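PDB 5WOS: apoptosis regulator Bcl-2 homolog from Canarypox virus, which inhibits apoptosis of the infected host cell, interacting with BAK1 and BAX, whose activation it supposedly prevents, and with other BH3-containing proteins such as BIM, BID and PUMA. Local coordinates for residues A[20-25]-A[43-48]; A[54-59]-A[94-99]; A[76-81]-A[119-124]; A[13-18]-A[128-133]. All coordinates share one frame; numbering follows the deposited sequence.

Four contacts tie together the five helices of this all-helical Bcl-2 fold. Interactions 1 and 2 share helix 43-69, interactions 1 and 4 share helix 14-32, and interactions 3 and 4 share helix 121-138. Interaction 4 joins the first helix to the last and encloses the other three along the chain; interaction 1 closes before interaction 2 opens, whereas the segments of interactions 2 and 3 alternate. Their centres are spread widely, from about 13 Å between interactions 3 and 4 to about 19 Å between interactions 2 and 4. Ile98 and Leu129 link interactions 2 and 4. The bundle presents the groove that holds the bound peptide, which residues of interaction 2 line directly and segment 76-81 also reaches.

Interaction 1. Residues A[20-25]-A[43-48]; sequences LNIIQN and ENTYII
Ile22 and Thr45 form the tight part of this contact between helices 14-32 and 43-69. The terminal methyl of the isoleucine, CD1, lies 3.2 Å from Thr45 CG2, a short separation for two methyls, and the two side chains meet at about a right angle. Thr45 presents that methyl because CG2 stands anti to its backbone N, with the hydroxyl on the other branch.

The Tyr46 half is looser. Its ring reaches across because CG is anti to the backbone N (chi1 -176°), yet Tyr46 CD1 stays 4.4 Å from Ile22 CG2. Carbonyl O of Ile22 sits in the ring plane, at the edge, 3.9 Å from Tyr46 CE1, while Asn25 CB is 3.8 Å from that same CE1. Beyond the ring, Tyr46 OH passes 3.1 Å from Asn25 O but is hydrogen-bonded to Glu29. The Asn25 amide turns back along its own helix: ND2 donates almost straight to Asn21 O (2.9 Å, 174°), and OD1 takes a bond from Arg36, so both ends of the amide are engaged. Asn21, which accepts that bond, is partly exposed.

With the short axes 10.3 Å apart at 48°, the helices are bridged by side chains that are all buried. Trp143 packs against Ile22, and helix 121-138 meets helix 14-32 at Leu20 and Ile23.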
loop_
_atom_site.group_PDB
_atom_site.type_symbol
_atom_site.label_atom_id
_atom_site.label_comp_id
_atom_site.label_asym_id
_atom_site.label_seq_id
_atom_site.Cartn_x
_atom_site.Cartn_y
_atom_site.Cartn_z
ATOM N N LEU A 20 -6.088 -4.379 -7.134
ATOM C CA LEU A 20 -5.779 -3.124 -7.812
ATOM C C LEU A 20 -6.937 -2.138 -7.723
ATOM O O LEU A 20 -6.721 -0.938 -7.523
ATOM C CB LEU A 20 -5.417 -3.402 -9.272
ATOM C CG LEU A 20 -5.145 -2.190 -10.170
ATOM C CD1 LEU A 20 -3.831 -1.509 -9.811
ATOM C CD2 LEU A 20 -5.143 -2.621 -11.621
ATOM N N ASN A 21 -8.172 -2.617 -7.878
ATOM C CA ASN A 21 -9.321 -1.714 -7.843
ATOM C C ASN A 21 -9.338 -0.882 -6.564
ATOM O O ASN A 21 -9.643 0.316 -6.598
ATOM C CB ASN A 21 -10.622 -2.504 -7.976
ATOM C CG ASN A 21 -11.849 -1.621 -7.886
ATOM O OD1 ASN A 21 -12.549 -1.606 -6.871
ATOM N ND2 ASN A 21 -12.109 -0.866 -8.947
ATOM N N ILE A 22 -9.008 -1.496 -5.428
ATOM C CA ILE A 22 -9.039 -0.780 -4.156
ATOM C C ILE A 22 -7.833 0.140 -4.016
ATOM O O ILE A 22 -7.964 1.295 -3.594
ATOM C CB ILE A 22 -9.129 -1.792 -3.002
ATOM C CG1 ILE A 22 -10.582 -2.229 -2.820
ATOM C CG2 ILE A 22 -8.583 -1.210 -1.700
ATOM C CD1 ILE A 22 -10.711 -3.555 -2.156
ATOM N N ILE A 23 -6.640 -0.353 -4.354
ATOM C CA ILE A 23 -5.445 0.478 -4.259
ATOM C C ILE A 23 -5.546 1.661 -5.212
ATOM O O ILE A 23 -5.215 2.797 -4.854
ATOM C CB ILE A 23 -4.187 -0.364 -4.539
ATOM C CG1 ILE A 23 -4.076 -1.512 -3.532
ATOM C CG2 ILE A 23 -2.942 0.517 -4.490
ATOM C CD1 ILE A 23 -2.931 -2.455 -3.804
ATOM N N GLN A 24 -5.982 1.412 -6.447
ATOM C CA GLN A 24 -6.079 2.490 -7.423
ATOM C C GLN A 24 -6.993 3.603 -6.923
ATOM O O GLN A 24 -6.667 4.788 -7.046
ATOM C CB GLN A 24 -6.576 1.932 -8.755
ATOM C CG GLN A 24 -6.172 2.754 -9.962
ATOM C CD GLN A 24 -6.130 1.925 -11.228
ATOM O OE1 GLN A 24 -6.862 0.945 -11.369
ATOM N NE2 GLN A 24 -5.258 2.309 -12.155
ATOM N N ASN A 25 -8.130 3.243 -6.335
ATOM C CA ASN A 25 -9.075 4.261 -5.896
ATOM C C ASN A 25 -8.631 4.949 -4.612
ATOM O O ASN A 25 -8.911 6.140 -4.431
ATOM C CB ASN A 25 -10.464 3.642 -5.723
ATOM C CG ASN A 25 -11.239 3.586 -7.030
ATOM O OD1 ASN A 25 -11.842 4.573 -7.446
ATOM N ND2 ASN A 25 -11.225 2.429 -7.681
ATOM N N GLU A 43 -17.514 -1.758 -1.944
ATOM C CA GLU A 43 -17.576 -0.536 -1.150
ATOM C C GLU A 43 -17.218 -0.794 0.311
ATOM O O GLU A 43 -16.568 0.041 0.950
ATOM C CB GLU A 43 -18.966 0.082 -1.269
ATOM C CG GLU A 43 -19.051 1.527 -0.795
ATOM C CD GLU A 43 -19.519 1.658 0.640
ATOM O OE1 GLU A 43 -20.081 0.683 1.179
ATOM O OE2 GLU A 43 -19.325 2.742 1.227
ATOM N N ASN A 44 -17.621 -1.942 0.856
ATOM C CA ASN A 44 -17.358 -2.214 2.267
ATOM C C ASN A 44 -15.864 -2.373 2.528
ATOM O O ASN A 44 -15.331 -1.818 3.496
ATOM C CB ASN A 44 -18.124 -3.457 2.715
ATOM C CG ASN A 44 -19.558 -3.146 3.087
ATOM O OD1 ASN A 44 -19.846 -2.097 3.668
ATOM N ND2 ASN A 44 -20.468 -4.050 2.745
ATOM N N THR A 45 -15.168 -3.131 1.678
ATOM C CA THR A 45 -13.721 -3.244 1.823
ATOM C C THR A 45 -13.054 -1.878 1.721
ATOM O O THR A 45 -12.163 -1.552 2.514
ATOM C CB THR A 45 -13.151 -4.190 0.764
ATOM O OG1 THR A 45 -13.698 -5.501 0.944
ATOM C CG2 THR A 45 -11.637 -4.270 0.873
ATOM N N TYR A 46 -13.472 -1.063 0.752
ATOM C CA TYR A 46 -12.796 0.207 0.521
ATOM C C TYR A 46 -12.838 1.084 1.764
ATOM O O TYR A 46 -11.830 1.697 2.133
ATOM C CB TYR A 46 -13.421 0.932 -0.672
ATOM C CG TYR A 46 -12.709 2.215 -1.026
ATOM C CD1 TYR A 46 -11.448 2.188 -1.593
ATOM C CD2 TYR A 46 -13.298 3.453 -0.796
ATOM C CE1 TYR A 46 -10.788 3.345 -1.914
ATOM C CE2 TYR A 46 -12.642 4.619 -1.120
ATOM C CZ TYR A 46 -11.384 4.557 -1.676
ATOM O OH TYR A 46 -10.713 5.709 -2.005
ATOM N N ILE A 47 -13.991 1.151 2.430
ATOM C CA ILE A 47 -14.105 1.960 3.640
ATOM C C ILE A 47 -13.149 1.451 4.712
ATOM O O ILE A 47 -12.458 2.233 5.375
ATOM C CB ILE A 47 -15.565 1.978 4.132
ATOM C CG1 ILE A 47 -16.320 3.167 3.527
ATOM C CG2 ILE A 47 -15.646 2.063 5.655
ATOM C CD1 ILE A 47 -16.398 3.157 2.016
ATOM N N ILE A 48 -13.083 0.133 4.894
ATOM C CA ILE A 48 -12.196 -0.427 5.910
ATOM C C ILE A 48 -10.741 -0.123 5.572
ATOM O O ILE A 48 -9.996 0.422 6.395
ATOM C CB ILE A 48 -12.448 -1.938 6.063
ATOM C CG1 ILE A 48 -13.820 -2.166 6.700
ATOM C CG2 ILE A 48 -11.355 -2.586 6.913
ATOM C CD1 ILE A 48 -14.242 -3.629 6.803
#

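Interaction 2. Residues A[54-59]-A[94-99]; sequences DIILRD and RVISII
Ile56 points its long branch from helix 43-69 at helix 92-112, and its terminal methyl makes every contact here. CD1 of Ile56 lies 3.6 Å from Ile96 CG2 and 3.7 Å from Ser97 OG. Those two targets stand 5.4 Å apart, with Ile96 CG2 and Ser97 OG subtending about 96° at Ile56 CD1, so the methyl settles between neighbouring side chains on the same helical turn instead of butting against one of them. The near-extended branch of Ile56 (chi2 168°) carries CD1 that far, and its CB already points at the opposite helix.

Ile96 answers with its short branch: CG2, anti to the backbone N, is the atom touched, while the end of its long branch leads away from Ile56; the Ile96 side chain also packs on Met52 and Cys53 of helix 43-69. The two isoleucines cross obliquely, methyl to methyl. Ser97 meets Ile56 through an oxygen, but this is van der Waals contact; OG is hydrogen-bonded to Gly93 O one turn earlier, which satisfies the hydroxyl within its own helix. The helices come close here, 6.9 Å between Ile56 CA and Ser97 CA, so one methyl is enough to span the gap.

An aromatic side chain of the bound peptide packs on Ile56, the peptide backbone passes Ser97, and Arg94 makes a salt bridge to an acidic peptide side chain. Together these features mark the BH3-binding groove of the Bcl-2 family, with Gly93 and Arg94 belonging to its BH1 signature.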
loop_
_atom_site.group_PDB
_atom_site.type_symbol
_atom_site.label_atom_id
_atom_site.label_comp_id
_atom_site.label_asym_id
_atom_site.label_seq_id
_atom_site.Cartn_x
_atom_site.Cartn_y
_atom_site.Cartn_z
ATOM N N ASP A 54 -5.551 5.566 6.537
ATOM C CA ASP A 54 -5.596 6.933 7.045
ATOM C C ASP A 54 -5.128 7.011 8.493
ATOM O O ASP A 54 -4.632 8.059 8.922
ATOM C CB ASP A 54 -7.010 7.499 6.914
ATOM C CG ASP A 54 -7.369 7.859 5.485
ATOM O OD1 ASP A 54 -6.499 7.730 4.598
ATOM O OD2 ASP A 54 -8.523 8.272 5.247
ATOM N N ILE A 55 -5.283 5.929 9.259
ATOM C CA ILE A 55 -4.743 5.896 10.616
ATOM C C ILE A 55 -3.224 5.797 10.575
ATOM O O ILE A 55 -2.517 6.528 11.277
ATOM C CB ILE A 55 -5.350 4.729 11.417
ATOM C CG1 ILE A 55 -6.880 4.807 11.435
ATOM C CG2 ILE A 55 -4.827 4.744 12.850
ATOM C CD1 ILE A 55 -7.545 3.496 11.802
ATOM N N ILE A 56 -2.700 4.883 9.756
ATOM C CA ILE A 56 -1.252 4.722 9.646
ATOM C C ILE A 56 -0.610 6.024 9.182
ATOM O O ILE A 56 0.400 6.472 9.737
ATOM C CB ILE A 56 -0.919 3.553 8.702
ATOM C CG1 ILE A 56 -1.172 2.226 9.419
ATOM C CG2 ILE A 56 0.527 3.628 8.215
ATOM C CD1 ILE A 56 -1.152 1.030 8.505
ATOM N N LEU A 57 -1.185 6.648 8.155
ATOM C CA LEU A 57 -0.645 7.908 7.660
ATOM C C LEU A 57 -0.656 8.970 8.751
ATOM O O LEU A 57 0.355 9.634 9.002
ATOM C CB LEU A 57 -1.448 8.375 6.442
ATOM C CG LEU A 57 -1.202 7.608 5.139
ATOM C CD1 LEU A 57 -2.227 7.996 4.087
ATOM C CD2 LEU A 57 0.204 7.862 4.620
ATOM N N ARG A 58 -1.796 9.137 9.422
ATOM C CA ARG A 58 -1.908 10.173 10.441
ATOM C C ARG A 58 -0.859 10.004 11.532
ATOM O O ARG A 58 -0.350 10.999 12.060
ATOM C CB ARG A 58 -3.316 10.160 11.037
ATOM C CG ARG A 58 -3.534 11.157 12.162
ATOM C CD ARG A 58 -3.574 10.454 13.503
ATOM N NE ARG A 58 -4.699 9.525 13.600
ATOM C CZ ARG A 58 -4.814 8.581 14.529
ATOM N NH1 ARG A 58 -3.870 8.427 15.448
ATOM N NH2 ARG A 58 -5.873 7.786 14.537
ATOM N N ASP A 59 -0.512 8.764 11.873
ATOM C CA ASP A 59 0.438 8.486 12.942
ATOM C C ASP A 59 1.884 8.382 12.469
ATOM O O ASP A 59 2.792 8.426 13.306
ATOM C CB ASP A 59 0.057 7.183 13.651
ATOM C CG ASP A 59 -1.287 7.267 14.345
ATOM O OD1 ASP A 59 -1.624 8.355 14.853
ATOM O OD2 ASP A 59 -2.006 6.245 14.384
ATOM N N ARG A 94 1.193 -5.560 7.730
ATOM C CA ARG A 94 2.266 -5.174 6.821
ATOM C C ARG A 94 1.719 -4.807 5.447
ATOM O O ARG A 94 2.171 -3.830 4.835
ATOM C CB ARG A 94 3.290 -6.305 6.723
ATOM C CG ARG A 94 4.057 -6.515 8.015
ATOM C CD ARG A 94 4.947 -7.743 7.978
ATOM N NE ARG A 94 5.677 -7.905 9.232
ATOM C CZ ARG A 94 6.671 -8.765 9.421
ATOM N NH1 ARG A 94 7.073 -9.553 8.434
ATOM N NH2 ARG A 94 7.272 -8.829 10.600
ATOM N N VAL A 95 0.745 -5.570 4.948
ATOM C CA VAL A 95 0.157 -5.275 3.642
ATOM C C VAL A 95 -0.469 -3.886 3.639
ATOM O O VAL A 95 -0.335 -3.132 2.666
ATOM C CB VAL A 95 -0.870 -6.360 3.263
ATOM C CG1 VAL A 95 -1.637 -5.971 2.012
ATOM C CG2 VAL A 95 -0.171 -7.697 3.048
ATOM N N ILE A 96 -1.164 -3.525 4.721
ATOM C CA ILE A 96 -1.799 -2.211 4.786
ATOM C C ILE A 96 -0.747 -1.113 4.882
ATOM O O ILE A 96 -0.864 -0.065 4.233
ATOM C CB ILE A 96 -2.786 -2.159 5.966
ATOM C CG1 ILE A 96 -3.958 -3.122 5.735
ATOM C CG2 ILE A 96 -3.287 -0.738 6.191
ATOM C CD1 ILE A 96 -4.879 -2.736 4.595
ATOM N N SER A 97 0.288 -1.327 5.699
ATOM C CA SER A 97 1.361 -0.345 5.820
ATOM C C SER A 97 2.010 -0.062 4.471
ATOM O O SER A 97 2.371 1.083 4.175
ATOM C CB SER A 97 2.404 -0.842 6.820
ATOM O OG SER A 97 1.787 -1.178 8.046
ATOM N N ILE A 98 2.177 -1.098 3.646
ATOM C CA ILE A 98 2.709 -0.912 2.297
ATOM C C ILE A 98 1.792 -0.007 1.484
ATOM O O ILE A 98 2.241 0.935 0.820
ATOM C CB ILE A 98 2.898 -2.279 1.616
ATOM C CG1 ILE A 98 4.059 -3.032 2.262
ATOM C CG2 ILE A 98 3.127 -2.122 0.105
ATOM C CD1 ILE A 98 3.987 -4.531 2.066
ATOM N N ILE A 99 0.489 -0.289 1.517
ATOM C CA ILE A 99 -0.465 0.498 0.742
ATOM C C ILE A 99 -0.442 1.950 1.197
ATOM O O ILE A 99 -0.453 2.876 0.376
ATOM C CB ILE A 99 -1.873 -0.114 0.860
ATOM C CG1 ILE A 99 -1.893 -1.518 0.249
ATOM C CG2 ILE A 99 -2.910 0.774 0.176
ATOM C CD1 ILE A 99 -3.105 -2.347 0.655
#

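Interaction 3. Residues A[76-81]-A[119-124]; sequences NEIPEI and DLMPDI
Ile78 meets Met121 and Ile124 in a purely aliphatic contact, with no aromatic ring or amide taking part. The pyrrolidine ring of Pro79 merely skirts it, its CD staying 4.5 Å from Ile124 CG2. The two branches of Ile78 divide the work. Its short branch goes to Ile124, CG2 to CG2 at 3.7 Å, with Ile78 CB also 4.0 Å from that Ile124 methyl. Its long branch runs past the end of Met121, whose CE lies 4.0 Å from Ile78 CD1 and 4.1 Å from Ile78 CG1. Met121 reaches there by bending its chain at chi2 and chi3 (-58° and -63°), which swings the S-methyl toward Ile78. Both partners cross Ile78 at about a right angle.

Behind Met121 lie Phe27 and Val105; Ile125 also touches Ile78. The contact joins the starts of helices 78-86 and 121-138. It belongs to the hydrophobic core of a Bcl-2 helical bundle, and Ile81, one turn after Ile78, packs on an apolar side chain of the bound peptide.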
loop_
_atom_site.group_PDB
_atom_site.type_symbol
_atom_site.label_atom_id
_atom_site.label_comp_id
_atom_site.label_asym_id
_atom_site.label_seq_id
_atom_site.Cartn_x
_atom_site.Cartn_y
_atom_site.Cartn_z
ATOM N N ASN A 76 12.107 2.956 -8.549
ATOM C CA ASN A 76 12.656 1.645 -8.871
ATOM C C ASN A 76 13.076 0.864 -7.634
ATOM O O ASN A 76 13.636 -0.228 -7.774
ATOM C CB ASN A 76 13.847 1.799 -9.820
ATOM C CG ASN A 76 13.508 2.634 -11.038
ATOM O OD1 ASN A 76 12.891 2.149 -11.984
ATOM N ND2 ASN A 76 13.911 3.898 -11.020
ATOM N N GLU A 77 12.821 1.391 -6.437
ATOM C CA GLU A 77 13.077 0.682 -5.190
ATOM C C GLU A 77 11.805 0.200 -4.505
ATOM O O GLU A 77 11.890 -0.424 -3.443
ATOM C CB GLU A 77 13.871 1.580 -4.228
ATOM C CG GLU A 77 15.298 1.885 -4.687
ATOM C CD GLU A 77 16.108 0.630 -4.967
ATOM O OE1 GLU A 77 15.984 -0.341 -4.192
ATOM O OE2 GLU A 77 16.856 0.609 -5.968
ATOM N N ILE A 78 10.631 0.461 -5.082
ATOM C CA ILE A 78 9.387 0.004 -4.464
ATOM C C ILE A 78 9.333 -1.516 -4.365
ATOM O O ILE A 78 9.029 -2.035 -3.279
ATOM C CB ILE A 78 8.179 0.588 -5.215
ATOM C CG1 ILE A 78 8.066 2.095 -4.962
ATOM C CG2 ILE A 78 6.886 -0.137 -4.823
ATOM C CD1 ILE A 78 7.635 2.480 -3.552
ATOM N N PRO A 79 9.599 -2.282 -5.427
ATOM C CA PRO A 79 9.526 -3.746 -5.288
ATOM C C PRO A 79 10.438 -4.288 -4.204
ATOM O O PRO A 79 10.100 -5.296 -3.571
ATOM C CB PRO A 79 9.932 -4.256 -6.680
ATOM C CG PRO A 79 9.690 -3.109 -7.604
ATOM C CD PRO A 79 9.956 -1.874 -6.797
ATOM N N GLU A 80 11.582 -3.643 -3.961
ATOM C CA GLU A 80 12.507 -4.128 -2.941
ATOM C C GLU A 80 11.980 -3.845 -1.541
ATOM O O GLU A 80 12.109 -4.685 -0.642
ATOM C CB GLU A 80 13.883 -3.486 -3.126
ATOM C CG GLU A 80 14.662 -4.004 -4.321
ATOM C CD GLU A 80 14.244 -3.370 -5.635
ATOM O OE1 GLU A 80 13.262 -2.600 -5.642
ATOM O OE2 GLU A 80 14.905 -3.640 -6.661
ATOM N N ILE A 81 11.392 -2.665 -1.335
ATOM C CA ILE A 81 10.802 -2.346 -0.039
ATOM C C ILE A 81 9.689 -3.333 0.283
ATOM O O ILE A 81 9.629 -3.895 1.383
ATOM C CB ILE A 81 10.288 -0.896 -0.022
ATOM C CG1 ILE A 81 11.436 0.079 -0.306
ATOM C CG2 ILE A 81 9.651 -0.571 1.325
ATOM C CD1 ILE A 81 10.982 1.484 -0.624
ATOM N N ASP A 119 0.669 7.542 -12.373
ATOM C CA ASP A 119 -0.200 6.627 -13.104
ATOM C C ASP A 119 0.199 5.170 -12.895
ATOM O O ASP A 119 -0.603 4.273 -13.178
ATOM C CB ASP A 119 -0.174 6.966 -14.597
ATOM C CG ASP A 119 -1.302 6.307 -15.367
ATOM O OD1 ASP A 119 -2.302 5.904 -14.736
ATOM O OD2 ASP A 119 -1.190 6.194 -16.605
ATOM N N LEU A 120 1.409 4.913 -12.394
ATOM C CA LEU A 120 1.926 3.555 -12.296
ATOM C C LEU A 120 1.959 2.997 -10.882
ATOM O O LEU A 120 1.920 1.771 -10.724
ATOM C CB LEU A 120 3.345 3.489 -12.876
ATOM C CG LEU A 120 3.529 4.084 -14.272
ATOM C CD1 LEU A 120 4.955 3.847 -14.752
ATOM C CD2 LEU A 120 2.518 3.510 -15.259
ATOM N N MET A 121 2.025 3.850 -9.861
ATOM C CA MET A 121 2.186 3.360 -8.495
ATOM C C MET A 121 1.198 2.264 -8.119
ATOM O O MET A 121 1.625 1.277 -7.495
ATOM C CB MET A 121 2.068 4.530 -7.510
ATOM C CG MET A 121 3.306 5.416 -7.433
ATOM S SD MET A 121 4.813 4.534 -6.968
ATOM C CE MET A 121 4.397 3.978 -5.316
ATOM N N PRO A 122 -0.095 2.359 -8.440
ATOM C CA PRO A 122 -1.003 1.256 -8.078
ATOM C C PRO A 122 -0.563 -0.083 -8.643
ATOM O O PRO A 122 -0.522 -1.083 -7.913
ATOM C CB PRO A 122 -2.348 1.717 -8.654
ATOM C CG PRO A 122 -2.240 3.207 -8.732
ATOM C CD PRO A 122 -0.810 3.486 -9.065
ATOM N N ASP A 123 -0.226 -0.128 -9.932
ATOM C CA ASP A 123 0.219 -1.379 -10.533
ATOM C C ASP A 123 1.550 -1.832 -9.949
ATOM O O ASP A 123 1.776 -3.034 -9.769
ATOM C CB ASP A 123 0.324 -1.214 -12.047
ATOM C CG ASP A 123 -1.030 -1.169 -12.727
ATOM O OD1 ASP A 123 -1.752 -2.189 -12.699
ATOM O OD2 ASP A 123 -1.376 -0.107 -13.282
ATOM N N ILE A 124 2.436 -0.886 -9.629
ATOM C CA ILE A 124 3.773 -1.243 -9.163
ATOM C C ILE A 124 3.708 -1.960 -7.818
ATOM O O ILE A 124 4.399 -2.965 -7.606
ATOM C CB ILE A 124 4.672 0.006 -9.096
ATOM C CG1 ILE A 124 4.933 0.541 -10.507
ATOM C CG2 ILE A 124 6.001 -0.319 -8.403
ATOM C CD1 ILE A 124 5.681 1.861 -10.547
#

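Interaction 4. Residues A[13-18]-A[128-133]; sequences DEIYYT and SLLSRC
The first and last helices of the Bcl-2 bundle, 14-32 and 121-138, are brought together where Leu130 meets Ile15 and Tyr16. The leucine's two methyls split between them. CD2 touches Ile15 CG2 at 3.8 Å, the side chains slanting across each other. CD1 presses closer to the tyrosine, 3.3 Å from Tyr16 CD1 and 3.5 Å from Tyr16 CA, so it is tucked against the root of the side chain as well as its ring. Leucine and tyrosine side chains lie at about a right angle, and the methyl approaches the ring obliquely. With Tyr16 CG anti to the backbone N (chi1 177°), the ring is carried alongside helix 121-138, where Thr126 and Glu127 also touch it.

Only carbon atoms meet between the segments, so the contact gains from burying apolar surface. The tyrosine OH is probably hydrogen-bonded to Asp123, although the modelled separation is too short to be trusted in detail; such a bond would give the buried hydroxyl a partner and help to hold the ring beside the leucine.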
loop_
_atom_site.group_PDB
_atom_site.type_symbol
_atom_site.label_atom_id
_atom_site.label_comp_id
_atom_site.label_asym_id
_atom_site.label_seq_id
_atom_site.Cartn_x
_atom_site.Cartn_y
_atom_site.Cartn_z
ATOM N N ASP A 13 -4.964 -11.572 -13.072
ATOM C CA ASP A 13 -6.133 -12.420 -12.915
ATOM C C ASP A 13 -7.251 -11.592 -12.282
ATOM O O ASP A 13 -7.197 -10.359 -12.247
ATOM C CB ASP A 13 -5.765 -13.650 -12.076
ATOM C CG ASP A 13 -5.397 -14.852 -12.930
ATOM O OD1 ASP A 13 -6.187 -15.222 -13.826
ATOM O OD2 ASP A 13 -4.312 -15.427 -12.707
ATOM N N GLU A 14 -8.285 -12.278 -11.791
ATOM C CA GLU A 14 -9.283 -11.601 -10.973
ATOM C C GLU A 14 -8.665 -11.120 -9.670
ATOM O O GLU A 14 -9.039 -10.060 -9.156
ATOM C CB GLU A 14 -10.467 -12.529 -10.688
ATOM C CG GLU A 14 -11.297 -12.893 -11.912
ATOM C CD GLU A 14 -10.588 -13.850 -12.849
ATOM O OE1 GLU A 14 -9.626 -14.512 -12.407
ATOM O OE2 GLU A 14 -10.989 -13.936 -14.028
ATOM N N ILE A 15 -7.698 -11.871 -9.138
ATOM C CA ILE A 15 -7.038 -11.471 -7.901
ATOM C C ILE A 15 -6.251 -10.186 -8.116
ATOM O O ILE A 15 -6.364 -9.234 -7.335
ATOM C CB ILE A 15 -6.142 -12.610 -7.379
ATOM C CG1 ILE A 15 -7.013 -13.823 -7.028
ATOM C CG2 ILE A 15 -5.301 -12.133 -6.176
ATOM C CD1 ILE A 15 -6.358 -14.854 -6.125
ATOM N N TYR A 16 -5.453 -10.131 -9.186
ATOM C CA TYR A 16 -4.683 -8.922 -9.463
ATOM C C TYR A 16 -5.576 -7.690 -9.484
ATOM O O TYR A 16 -5.225 -6.646 -8.918
ATOM C CB TYR A 16 -3.933 -9.058 -10.793
ATOM C CG TYR A 16 -3.168 -7.815 -11.180
ATOM C CD1 TYR A 16 -1.839 -7.649 -10.816
ATOM C CD2 TYR A 16 -3.779 -6.800 -11.905
ATOM C CE1 TYR A 16 -1.137 -6.509 -11.165
ATOM C CE2 TYR A 16 -3.089 -5.655 -12.257
ATOM C CZ TYR A 16 -1.768 -5.514 -11.885
ATOM O OH TYR A 16 -1.072 -4.376 -12.235
ATOM N N TYR A 17 -6.747 -7.797 -10.119
ATOM C CA TYR A 17 -7.618 -6.640 -10.276
ATOM C C TYR A 17 -8.516 -6.439 -9.063
ATOM O O TYR A 17 -8.929 -5.309 -8.785
ATOM C CB TYR A 17 -8.430 -6.787 -11.567
ATOM C CG TYR A 17 -7.579 -6.529 -12.800
ATOM C CD1 TYR A 17 -7.091 -5.260 -13.064
ATOM C CD2 TYR A 17 -7.242 -7.554 -13.679
ATOM C CE1 TYR A 17 -6.302 -5.003 -14.168
ATOM C CE2 TYR A 17 -6.448 -7.309 -14.796
ATOM C CZ TYR A 17 -5.981 -6.030 -15.033
ATOM O OH TYR A 17 -5.195 -5.770 -16.137
ATOM N N THR A 18 -8.807 -7.505 -8.314
ATOM C CA THR A 18 -9.522 -7.341 -7.051
ATOM C C THR A 18 -8.740 -6.435 -6.104
ATOM O O THR A 18 -9.318 -5.570 -5.439
ATOM C CB THR A 18 -9.780 -8.707 -6.399
ATOM O OG1 THR A 18 -10.542 -9.535 -7.289
ATOM C CG2 THR A 18 -10.567 -8.545 -5.096
ATOM N N SER A 128 4.283 -5.881 -7.007
ATOM C CA SER A 128 5.194 -6.307 -5.950
ATOM C C SER A 128 4.459 -7.099 -4.879
ATOM O O SER A 128 4.982 -8.092 -4.360
ATOM C CB SER A 128 5.884 -5.093 -5.331
ATOM O OG SER A 128 6.471 -4.270 -6.322
ATOM N N LEU A 129 3.243 -6.675 -4.532
ATOM C CA LEU A 129 2.481 -7.367 -3.498
ATOM C C LEU A 129 2.136 -8.786 -3.936
ATOM O O LEU A 129 2.312 -9.745 -3.178
ATOM C CB LEU A 129 1.212 -6.575 -3.172
ATOM C CG LEU A 129 0.799 -6.337 -1.720
ATOM C CD1 LEU A 129 1.945 -5.832 -0.860
ATOM C CD2 LEU A 129 -0.335 -5.325 -1.707
ATOM N N LEU A 130 1.647 -8.939 -5.167
ATOM C CA LEU A 130 1.237 -10.254 -5.646
ATOM C C LEU A 130 2.423 -11.139 -5.995
ATOM O O LEU A 130 2.317 -12.369 -5.919
ATOM C CB LEU A 130 0.328 -10.103 -6.864
ATOM C CG LEU A 130 -0.992 -9.420 -6.540
ATOM C CD1 LEU A 130 -1.625 -8.910 -7.792
ATOM C CD2 LEU A 130 -1.912 -10.384 -5.830
ATOM N N SER A 131 3.549 -10.546 -6.388
ATOM C CA SER A 131 4.741 -11.333 -6.667
ATOM C C SER A 131 5.160 -12.200 -5.489
ATOM O O SER A 131 5.984 -13.102 -5.672
ATOM C CB SER A 131 5.895 -10.410 -7.063
ATOM O OG SER A 131 7.124 -11.115 -7.085
ATOM N N ARG A 132 4.620 -11.955 -4.292
ATOM C CA ARG A 132 5.007 -12.706 -3.102
ATOM C C ARG A 132 3.844 -13.198 -2.253
ATOM O O ARG A 132 4.059 -14.093 -1.427
ATOM C CB ARG A 132 5.919 -11.851 -2.211
ATOM C CG ARG A 132 7.130 -11.273 -2.928
ATOM C CD ARG A 132 8.427 -11.852 -2.401
ATOM N NE ARG A 132 8.505 -13.304 -2.565
ATOM C CZ ARG A 132 9.019 -13.918 -3.629
ATOM N NH1 ARG A 132 9.513 -13.216 -4.643
ATOM N NH2 ARG A 132 9.044 -15.243 -3.677
ATOM N N CYS A 133 2.630 -12.666 -2.424
ATOM C CA CYS A 133 1.528 -12.921 -1.499
ATOM C C CYS A 133 0.281 -13.480 -2.173
ATOM O O CYS A 133 -0.762 -13.588 -1.517
ATOM C CB CYS A 133 1.146 -11.632 -0.766
ATOM S SG CYS A 133 2.522 -10.717 -0.066
#